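RpfR (Cronobacter turicensis, PDB 6DGG) is a PAS-domain protein whose PAS fold holds lauric acid in a pocket between its antiparallel sheet and the surrounding helices. Local coordinates at residues F62-R73 / L83-V91; N7-R15 / E99-T107. One frame throughout, in Å; residues are numbered along the deposited sequence.

Contact 1: residues F62-R73 / L83-V91; sequences FFRNGSSYEVER and LFLFRNKFV. With DAO (lauric acid), chain B.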
loop_
_atom_site.group_PDB
_atom_site.type_symbol
_atom_site.label_atom_id
_atom_site.label_comp_id
_atom_site.label_asym_id
_atom_site.label_seq_id
_atom_site.Cartn_x
_atom_site.Cartn_y
_atom_site.Cartn_z
ATOM N N PHE A 62 3.346 -4.393 13.105
ATOM C CA PHE A 62 4.667 -4.240 12.505
ATOM C C PHE A 62 5.436 -3.111 13.171
ATOM O O PHE A 62 6.632 -3.245 13.455
ATOM C CB PHE A 62 4.520 -3.969 11.005
ATOM C CG PHE A 62 5.828 -3.786 10.286
ATOM C CD1 PHE A 62 6.627 -4.873 9.975
ATOM C CD2 PHE A 62 6.265 -2.518 9.927
ATOM C CE1 PHE A 62 7.834 -4.701 9.322
ATOM C CE2 PHE A 62 7.476 -2.344 9.270
ATOM C CZ PHE A 62 8.259 -3.436 8.973
ATOM N N PHE A 63 4.764 -1.993 13.445
ATOM C CA PHE A 63 5.457 -0.872 14.075
ATOM C C PHE A 63 5.869 -1.176 15.505
ATOM O O PHE A 63 6.813 -0.556 16.014
ATOM C CB PHE A 63 4.637 0.418 13.964
ATOM C CG PHE A 63 4.915 1.185 12.700
ATOM C CD1 PHE A 63 4.273 0.862 11.516
ATOM C CD2 PHE A 63 5.845 2.201 12.694
ATOM C CE1 PHE A 63 4.552 1.552 10.349
ATOM C CE2 PHE A 63 6.132 2.896 11.536
ATOM C CZ PHE A 63 5.484 2.580 10.363
ATOM N N ARG A 64 5.207 -2.131 16.156
ATOM C CA ARG A 64 5.609 -2.524 17.498
ATOM C C ARG A 64 6.847 -3.411 17.468
ATOM O O ARG A 64 7.858 -3.099 18.104
ATOM C CB ARG A 64 4.460 -3.239 18.205
ATOM C CG ARG A 64 4.821 -3.673 19.610
ATOM C CD ARG A 64 3.632 -4.252 20.346
ATOM N NE ARG A 64 4.035 -4.786 21.640
ATOM C CZ ARG A 64 4.150 -4.063 22.753
ATOM N NH1 ARG A 64 4.532 -4.645 23.885
ATOM N NH2 ARG A 64 3.881 -2.762 22.743
ATOM N N ASN A 65 6.798 -4.520 16.724
ATOM C CA ASN A 65 7.871 -5.504 16.820
ATOM C C ASN A 65 8.044 -6.288 15.527
ATOM O O ASN A 65 8.513 -7.432 15.555
ATOM C CB ASN A 65 7.621 -6.464 17.997
ATOM C CG ASN A 65 6.235 -7.097 17.964
ATOM O OD1 ASN A 65 5.510 -7.003 16.973
ATOM N ND2 ASN A 65 5.872 -7.759 19.053
ATOM N N GLY A 66 7.706 -5.686 14.391
ATOM C CA GLY A 66 7.669 -6.426 13.149
ATOM C C GLY A 66 9.031 -6.582 12.501
ATOM O O GLY A 66 9.912 -5.731 12.607
ATOM N N SER A 67 9.188 -7.714 11.825
ATOM C CA SER A 67 10.259 -7.952 10.874
ATOM C C SER A 67 9.666 -7.893 9.473
ATOM O O SER A 67 8.457 -8.047 9.290
ATOM C CB SER A 67 10.881 -9.332 11.115
ATOM O OG SER A 67 11.366 -9.437 12.445
ATOM N N SER A 68 10.524 -7.657 8.479
ATOM C CA SER A 68 10.036 -7.542 7.110
ATOM C C SER A 68 9.270 -8.802 6.727
ATOM O O SER A 68 9.608 -9.911 7.149
ATOM C CB SER A 68 11.201 -7.331 6.139
ATOM O OG SER A 68 11.978 -8.501 5.993
ATOM N N TYR A 69 8.248 -8.630 5.895
ATOM C CA TYR A 69 7.314 -9.718 5.648
ATOM C C TYR A 69 6.614 -9.513 4.314
ATOM O O TYR A 69 6.696 -8.449 3.695
ATOM C CB TYR A 69 6.286 -9.821 6.785
ATOM C CG TYR A 69 5.286 -8.677 6.837
ATOM C CD1 TYR A 69 5.623 -7.455 7.420
ATOM C CD2 TYR A 69 4.006 -8.819 6.308
ATOM C CE1 TYR A 69 4.710 -6.408 7.479
ATOM C CE2 TYR A 69 3.082 -7.777 6.360
ATOM C CZ TYR A 69 3.443 -6.576 6.935
ATOM O OH TYR A 69 2.545 -5.535 6.994
ATOM N N GLU A 70 5.924 -10.563 3.876
ATOM C CA GLU A 70 5.070 -10.504 2.704
ATOM C C GLU A 70 3.639 -10.823 3.104
ATOM O O GLU A 70 3.390 -11.582 4.048
ATOM C CB GLU A 70 5.508 -11.497 1.608
ATOM C CG GLU A 70 6.856 -11.194 1.036
ATOM C CD GLU A 70 7.273 -12.114 -0.084
ATOM O OE1 GLU A 70 6.435 -12.897 -0.595
ATOM O OE2 GLU A 70 8.464 -12.044 -0.440
ATOM N N VAL A 71 2.701 -10.235 2.371
ATOM C CA VAL A 71 1.284 -10.432 2.631
ATOM C C VAL A 71 0.538 -10.273 1.319
ATOM O O VAL A 71 0.977 -9.545 0.424
ATOM C CB VAL A 71 0.787 -9.420 3.693
ATOM C CG1 VAL A 71 0.808 -8.007 3.144
ATOM C CG2 VAL A 71 -0.609 -9.791 4.193
ATOM N N GLU A 72 -0.611 -10.942 1.216
ATOM C CA GLU A 72 -1.512 -10.776 0.083
ATOM C C GLU A 72 -2.739 -9.993 0.534
ATOM O O GLU A 72 -3.330 -10.286 1.587
ATOM C CB GLU A 72 -1.910 -12.128 -0.524
ATOM C CG GLU A 72 -0.725 -12.938 -1.045
ATOM C CD GLU A 72 -1.109 -14.263 -1.678
ATOM O OE1 GLU A 72 -2.304 -14.471 -1.978
ATOM O OE2 GLU A 72 -0.199 -15.093 -1.873
ATOM N N ARG A 73 -3.107 -8.983 -0.252
ATOM C CA ARG A 73 -4.179 -8.068 0.108
ATOM C C ARG A 73 -5.029 -7.815 -1.124
ATOM O O ARG A 73 -4.497 -7.495 -2.191
ATOM C CB ARG A 73 -3.572 -6.738 0.591
ATOM C CG ARG A 73 -4.437 -5.852 1.444
ATOM C CD ARG A 73 -4.138 -6.079 2.905
ATOM N NE ARG A 73 -4.836 -7.265 3.347
ATOM C CZ ARG A 73 -4.541 -7.980 4.426
ATOM N NH1 ARG A 73 -5.285 -9.031 4.718
ATOM N NH2 ARG A 73 -3.520 -7.672 5.199
ATOM N N LEU A 83 -5.819 -8.568 -6.488
ATOM C CA LEU A 83 -5.016 -9.124 -5.410
ATOM C C LEU A 83 -3.560 -8.736 -5.614
ATOM O O LEU A 83 -3.016 -8.914 -6.704
ATOM C CB LEU A 83 -5.173 -10.647 -5.369
ATOM C CG LEU A 83 -4.508 -11.351 -4.186
ATOM C CD1 LEU A 83 -5.128 -10.939 -2.861
ATOM C CD2 LEU A 83 -4.580 -12.859 -4.350
ATOM N N PHE A 84 -2.925 -8.228 -4.563
ATOM C CA PHE A 84 -1.530 -7.820 -4.616
ATOM C C PHE A 84 -0.725 -8.566 -3.571
ATOM O O PHE A 84 -1.195 -8.790 -2.453
ATOM C CB PHE A 84 -1.385 -6.325 -4.325
ATOM C CG PHE A 84 -1.809 -5.457 -5.455
ATOM C CD1 PHE A 84 -3.139 -5.131 -5.631
ATOM C CD2 PHE A 84 -0.877 -4.969 -6.357
ATOM C CE1 PHE A 84 -3.532 -4.331 -6.684
ATOM C CE2 PHE A 84 -1.272 -4.169 -7.417
ATOM C CZ PHE A 84 -2.599 -3.859 -7.581
ATOM N N LEU A 85 0.495 -8.932 -3.944
ATOM C CA LEU A 85 1.516 -9.342 -2.993
ATOM C C LEU A 85 2.268 -8.089 -2.592
ATOM O O LEU A 85 2.832 -7.409 -3.453
ATOM C CB LEU A 85 2.515 -10.298 -3.635
ATOM C CG LEU A 85 3.730 -10.677 -2.754
ATOM C CD1 LEU A 85 3.325 -11.749 -1.773
ATOM C CD2 LEU A 85 4.955 -11.121 -3.552
ATOM N N PHE A 86 2.301 -7.803 -1.300
ATOM C CA PHE A 86 3.067 -6.681 -0.779
ATOM C C PHE A 86 4.267 -7.202 -0.002
ATOM O O PHE A 86 4.126 -8.073 0.866
ATOM C CB PHE A 86 2.195 -5.778 0.090
ATOM C CG PHE A 86 1.310 -4.876 -0.699
ATOM C CD1 PHE A 86 1.835 -3.771 -1.349
ATOM C CD2 PHE A 86 -0.047 -5.128 -0.813
ATOM C CE1 PHE A 86 1.018 -2.937 -2.087
ATOM C CE2 PHE A 86 -0.855 -4.294 -1.566
ATOM C CZ PHE A 86 -0.320 -3.204 -2.194
ATOM N N ARG A 87 5.445 -6.713 -0.374
ATOM C CA ARG A 87 6.675 -6.960 0.354
ATOM C C ARG A 87 6.909 -5.720 1.210
ATOM O O ARG A 87 7.117 -4.628 0.667
ATOM C CB ARG A 87 7.831 -7.158 -0.625
ATOM C CG ARG A 87 7.568 -8.162 -1.755
ATOM C CD ARG A 87 8.534 -7.935 -2.915
ATOM N NE ARG A 87 8.228 -8.720 -4.117
ATOM C CZ ARG A 87 7.267 -8.423 -4.989
ATOM N NH1 ARG A 87 6.465 -7.374 -4.803
ATOM N NH2 ARG A 87 7.096 -9.186 -6.053
ATOM N N ASN A 88 6.875 -5.885 2.534
ATOM C CA ASN A 88 6.800 -4.765 3.465
ATOM C C ASN A 88 8.015 -4.732 4.384
ATOM O O ASN A 88 8.405 -5.755 4.955
ATOM C CB ASN A 88 5.516 -4.879 4.289
ATOM C CG ASN A 88 4.281 -4.512 3.489
ATOM O OD1 ASN A 88 4.363 -4.137 2.316
ATOM N ND2 ASN A 88 3.128 -4.615 4.121
ATOM N N LYS A 89 8.601 -3.550 4.538
ATOM C CA LYS A 89 9.759 -3.389 5.402
ATOM C C LYS A 89 9.860 -1.922 5.785
ATOM O O LYS A 89 9.300 -1.050 5.117
ATOM C CB LYS A 89 11.045 -3.832 4.701
ATOM C CG LYS A 89 11.435 -2.952 3.513
ATOM C CD LYS A 89 12.674 -3.452 2.814
ATOM C CE LYS A 89 12.987 -2.607 1.592
ATOM N NZ LYS A 89 11.963 -2.754 0.528
ATOM N N PHE A 90 10.596 -1.665 6.859
ATOM C CA PHE A 90 10.895 -0.300 7.248
ATOM C C PHE A 90 11.873 0.326 6.266
ATOM O O PHE A 90 12.709 -0.355 5.663
ATOM C CB PHE A 90 11.558 -0.269 8.621
ATOM C CG PHE A 90 10.609 -0.458 9.769
ATOM C CD1 PHE A 90 9.596 0.453 10.014
ATOM C CD2 PHE A 90 10.755 -1.534 10.622
ATOM C CE1 PHE A 90 8.740 0.278 11.084
ATOM C CE2 PHE A 90 9.900 -1.715 11.685
ATOM C CZ PHE A 90 8.894 -0.803 11.918
ATOM N N VAL A 91 11.784 1.651 6.129
ATOM C CA VAL A 91 12.880 2.398 5.530
ATOM C C VAL A 91 14.148 2.103 6.314
ATOM O O VAL A 91 14.138 2.050 7.551
ATOM C CB VAL A 91 12.568 3.903 5.551
ATOM C CG1 VAL A 91 13.768 4.708 5.075
ATOM C CG2 VAL A 91 11.364 4.211 4.693
HETATM O O1 DAO B . -1.801 -5.682 5.152
HETATM O O2 DAO B . 0.136 -6.131 6.033
HETATM C C1 DAO B . -0.611 -5.346 5.381
HETATM C C2 DAO B . -0.121 -3.976 4.882
HETATM C C3 DAO B . -0.522 -3.726 3.412
HETATM C C4 DAO B . -0.388 -2.255 2.962
HETATM C C5 DAO B . -0.679 -2.140 1.454
HETATM C C6 DAO B . -0.719 -0.710 0.861
HETATM C C7 DAO B . -1.867 -0.638 -0.180
HETATM C C8 DAO B . -1.646 0.311 -1.366
HETATM C C9 DAO B . -2.781 0.089 -2.378
HETATM C C10 DAO B . -2.939 1.205 -3.421
HETATM C C11 DAO B . -2.086 0.985 -4.673
HETATM C C12 DAO B . -2.761 0.016 -5.647
#

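Contact 2: residues N7-R15 / E99-T107; sequences NSVIVILDR and EIFLICSGT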
loop_
_atom_site.group_PDB
_atom_site.type_symbol
_atom_site.label_atom_id
_atom_site.label_comp_id
_atom_site.label_asym_id
_atom_site.label_seq_id
_atom_site.Cartn_x
_atom_site.Cartn_y
_atom_site.Cartn_z
ATOM N N ASN A 7 7.085 -1.824 -12.534
ATOM C CA ASN A 7 6.284 -3.038 -12.534
ATOM C C ASN A 7 5.540 -3.239 -11.225
ATOM O O ASN A 7 4.851 -4.251 -11.063
ATOM C CB ASN A 7 7.191 -4.246 -12.763
ATOM C CG ASN A 7 8.134 -4.039 -13.910
ATOM O OD1 ASN A 7 7.704 -3.759 -15.023
ATOM N ND2 ASN A 7 9.434 -4.133 -13.637
ATOM N N SER A 8 5.673 -2.310 -10.293
ATOM C CA SER A 8 5.225 -2.496 -8.928
ATOM C C SER A 8 4.446 -1.273 -8.485
ATOM O O SER A 8 4.722 -0.156 -8.921
ATOM C CB SER A 8 6.419 -2.649 -8.007
ATOM O OG SER A 8 7.289 -3.661 -8.474
ATOM N N VAL A 9 3.480 -1.492 -7.603
ATOM C CA VAL A 9 2.806 -0.411 -6.895
ATOM C C VAL A 9 3.569 -0.168 -5.600
ATOM O O VAL A 9 3.702 -1.068 -4.761
ATOM C CB VAL A 9 1.321 -0.729 -6.649
ATOM C CG1 VAL A 9 0.581 -0.776 -7.974
ATOM C CG2 VAL A 9 1.130 -2.032 -5.892
ATOM N N ILE A 10 4.146 1.021 -5.477
ATOM C CA ILE A 10 5.034 1.370 -4.374
ATOM C C ILE A 10 4.347 2.456 -3.560
ATOM O O ILE A 10 4.114 3.562 -4.057
ATOM C CB ILE A 10 6.405 1.847 -4.886
ATOM C CG1 ILE A 10 7.052 0.774 -5.770
ATOM C CG2 ILE A 10 7.311 2.204 -3.736
ATOM C CD1 ILE A 10 7.216 -0.606 -5.125
ATOM N N VAL A 11 4.014 2.137 -2.313
ATOM C CA VAL A 11 3.305 3.041 -1.418
ATOM C C VAL A 11 4.060 3.065 -0.097
ATOM O O VAL A 11 4.413 2.010 0.444
ATOM C CB VAL A 11 1.846 2.585 -1.227
ATOM C CG1 VAL A 11 1.092 3.518 -0.285
ATOM C CG2 VAL A 11 1.128 2.504 -2.585
ATOM N N ILE A 12 4.344 4.265 0.404
ATOM C CA ILE A 12 5.023 4.443 1.680
ATOM C C ILE A 12 4.003 4.966 2.679
ATOM O O ILE A 12 3.243 5.890 2.371
ATOM C CB ILE A 12 6.229 5.384 1.546
ATOM C CG1 ILE A 12 7.198 4.821 0.501
ATOM C CG2 ILE A 12 6.923 5.567 2.894
ATOM C CD1 ILE A 12 8.398 5.709 0.231
ATOM N N LEU A 13 3.967 4.346 3.859
ATOM C CA LEU A 13 2.965 4.616 4.881
ATOM C C LEU A 13 3.649 4.996 6.183
ATOM O O LEU A 13 4.777 4.575 6.456
ATOM C CB LEU A 13 2.162 3.351 5.186
ATOM C CG LEU A 13 1.449 2.642 4.042
ATOM C CD1 LEU A 13 0.796 1.364 4.547
ATOM C CD2 LEU A 13 0.422 3.556 3.414
ATOM N N ASP A 14 2.952 5.786 7.003
ATOM C CA ASP A 14 3.349 5.942 8.390
ATOM C C ASP A 14 2.616 4.903 9.243
ATOM O O ASP A 14 1.892 4.044 8.730
ATOM C CB ASP A 14 3.187 7.392 8.856
ATOM C CG ASP A 14 1.742 7.819 9.048
ATOM O OD1 ASP A 14 0.806 6.995 8.937
ATOM O OD2 ASP A 14 1.545 9.025 9.341
ATOM N N ARG A 15 2.821 4.967 10.561
ATOM C CA ARG A 15 2.273 3.944 11.451
ATOM C C ARG A 15 0.751 3.924 11.448
ATOM O O ARG A 15 0.152 2.939 11.898
ATOM C CB ARG A 15 2.785 4.165 12.870
ATOM C CG ARG A 15 2.347 5.485 13.476
ATOM C CD ARG A 15 3.046 5.756 14.799
ATOM N NE ARG A 15 2.669 4.798 15.838
ATOM C CZ ARG A 15 3.499 3.960 16.460
ATOM N NH1 ARG A 15 4.799 3.927 16.176
ATOM N NH2 ARG A 15 3.020 3.146 17.392
ATOM N N GLU A 99 12.738 4.329 12.878
ATOM C CA GLU A 99 11.936 4.033 11.706
ATOM C C GLU A 99 10.501 4.495 11.899
ATOM O O GLU A 99 9.809 4.042 12.809
ATOM C CB GLU A 99 11.940 2.532 11.427
ATOM C CG GLU A 99 13.324 1.942 11.202
ATOM C CD GLU A 99 13.721 0.930 12.265
ATOM O OE1 GLU A 99 13.143 0.956 13.373
ATOM O OE2 GLU A 99 14.614 0.102 11.986
ATOM N N ILE A 100 10.050 5.397 11.032
ATOM C CA ILE A 100 8.672 5.878 11.078
ATOM C C ILE A 100 7.897 5.594 9.805
ATOM O O ILE A 100 6.677 5.815 9.787
ATOM C CB ILE A 100 8.589 7.373 11.445
ATOM C CG1 ILE A 100 9.496 8.202 10.534
ATOM C CG2 ILE A 100 8.945 7.555 12.914
ATOM C CD1 ILE A 100 9.456 9.701 10.812
ATOM N N PHE A 101 8.539 5.096 8.751
ATOM C CA PHE A 101 7.861 4.824 7.495
ATOM C C PHE A 101 8.027 3.368 7.084
ATOM O O PHE A 101 9.089 2.764 7.272
ATOM C CB PHE A 101 8.360 5.744 6.384
ATOM C CG PHE A 101 8.106 7.183 6.658
ATOM C CD1 PHE A 101 6.816 7.643 6.821
ATOM C CD2 PHE A 101 9.151 8.078 6.779
ATOM C CE1 PHE A 101 6.567 8.972 7.084
ATOM C CE2 PHE A 101 8.908 9.410 7.047
ATOM C CZ PHE A 101 7.613 9.856 7.198
ATOM N N LEU A 102 6.959 2.835 6.505
ATOM C CA LEU A 102 6.877 1.471 6.002
ATOM C C LEU A 102 6.805 1.551 4.484
ATOM O O LEU A 102 5.958 2.276 3.944
ATOM C CB LEU A 102 5.612 0.816 6.571
ATOM C CG LEU A 102 5.075 -0.443 5.908
ATOM C CD1 LEU A 102 6.096 -1.543 5.987
ATOM C CD2 LEU A 102 3.761 -0.866 6.553
ATOM N N ILE A 103 7.721 0.859 3.802
ATOM C CA ILE A 103 7.712 0.769 2.345
ATOM C C ILE A 103 6.919 -0.471 1.967
ATOM O O ILE A 103 7.274 -1.584 2.369
ATOM C CB ILE A 103 9.135 0.672 1.777
ATOM C CG1 ILE A 103 9.984 1.876 2.159
ATOM C CG2 ILE A 103 9.097 0.561 0.248
ATOM C CD1 ILE A 103 11.462 1.617 1.942
ATOM N N CYS A 104 5.858 -0.293 1.186
ATOM C CA CYS A 104 5.050 -1.401 0.686
ATOM C C CYS A 104 5.311 -1.560 -0.806
ATOM O O CYS A 104 4.987 -0.672 -1.596
ATOM C CB CYS A 104 3.567 -1.160 0.952
ATOM S SG CYS A 104 3.223 -0.850 2.698
ATOM N N SER A 105 5.878 -2.698 -1.189
ATOM C CA SER A 105 6.304 -2.952 -2.561
ATOM C C SER A 105 5.403 -4.045 -3.138
ATOM O O SER A 105 5.582 -5.233 -2.833
ATOM C CB SER A 105 7.776 -3.354 -2.560
ATOM O OG SER A 105 8.228 -3.752 -3.841
ATOM N N GLY A 106 4.453 -3.645 -3.979
ATOM C CA GLY A 106 3.369 -4.519 -4.414
ATOM C C GLY A 106 3.457 -4.985 -5.856
ATOM O O GLY A 106 3.850 -4.231 -6.748
ATOM N N THR A 107 3.055 -6.237 -6.065
ATOM C CA THR A 107 2.881 -6.832 -7.383
ATOM C C THR A 107 1.431 -7.287 -7.513
ATOM O O THR A 107 0.883 -7.909 -6.592
ATOM C CB THR A 107 3.810 -8.042 -7.560
ATOM O OG1 THR A 107 5.169 -7.630 -7.398
ATOM C CG2 THR A 107 3.646 -8.685 -8.942
HETATM O O HOH W 1 6.127 -6.108 -9.330
HETATM O O HOH W 2 5.116 6.546 11.799
#

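Contact 1: residues F62-R73 / L83-V91
Asn88 CB lies over one face of the Tyr69 ring, 4.0 Å from its centroid, while Tyr69 OH donates to O2 of lauric acid at 2.7 Å. From the same strand as the tyrosine, Arg73 NH2 reaches O1 of the acid at 2.6 Å. O2 lies at the edge of the phenol ring, in its plane, and O1 at the edge of the guanidinium, in its plane; bends at chi2 and chi3 (96° and -81°) turn the Arg73 chain so that this edge meets O1. Ser55 and Asn58 of helix 49-65 complete the grip, while Glu51 forms a salt bridge with Arg73 NH1. The alkyl chain then runs over Phe86, with C5 of the lauric acid above the ring centre. All this lies on one face of the hairpin 69-77/80-90 of the PAS fold, its strands antiparallel and paired by six backbone bonds from Tyr69-Asn88 to Arg73-Phe84. On the other face Glu70 and Arg87 run side by side, but Glu70 OE2 stays 5.0 Å from Arg87 NE; the guanidinium instead bonds Thr107 and Ser105, with Leu85 CD2 over one of its faces. Beyond the paired strands, Phe90 presents one face to Phe62 CE2, 3.4 Å from Phe90 CZ, and its edge to the face of Phe63, planes 88° apart.

Contact 2: residues N7-R15 / E99-T107
Leu13 and Cys104 meet on the tightly packed face, where CG anti to the carbonyl carbon (chi1 -56°) brings Leu13 CD1 to 3.8 Å from Cys104 SG; on the same strand as the cysteine, Leu102 CD2 is 4.2 Å from Leu13 CD1. Val9, Val11 and Gly106 continue the same face; Val9 CG2 lies 3.7 Å from Gly106 CA, packed directly against the residue without a side chain. Val11 and Cys104 both touch the lauric acid. The central strand of the antiparallel PAS sheet, 102-108, here pairs with its neighbour 9-13 through backbone bonds at Val9-Gly106, Val11-Cys104 and Leu13-Leu102. Opposite, the packing is looser and the side chains of Ile12, Ile103 and Phe101 are only partly buried: Ile12 CG1 and Ile103 CG1 stay 4.4 Å apart, although Ile12 CG2 comes to 3.8 Å from Phe101 CB. The Phe101 ring turns its edge toward Leu13 O. Water enters at both ends. One molecule links Asn7 O, Ser8 OG and Thr107 OG1, the last at 2.6 Å; another donates to Ile100 O and accepts from Arg15 N at 3.0 Å, bridging the two chain segments beyond the paired strands.

How the contacts relate
Contact 1 and contact 2 have centres about 8 Å apart in one five-stranded antiparallel sheet, whose order is 19-22, 9-13, 102-108, 80-90, 69-77. Strands 80-90 and 102-108 are neighbours both in the chain and in the sheet, and they join the contacts: Lys89 O lies 2.8 Å from Ile103 N, a probable hydrogen bond. Along the sequence contact 1 is nested in the loop closed by contact 2, so the last strand takes the middle of the sheet, with the first strand on one side and the hairpin 69-77/80-90 on the other. From one face of this shared sheet contact 1 supplies five of the fourteen residues of the lauric acid pocket and contact 2 two.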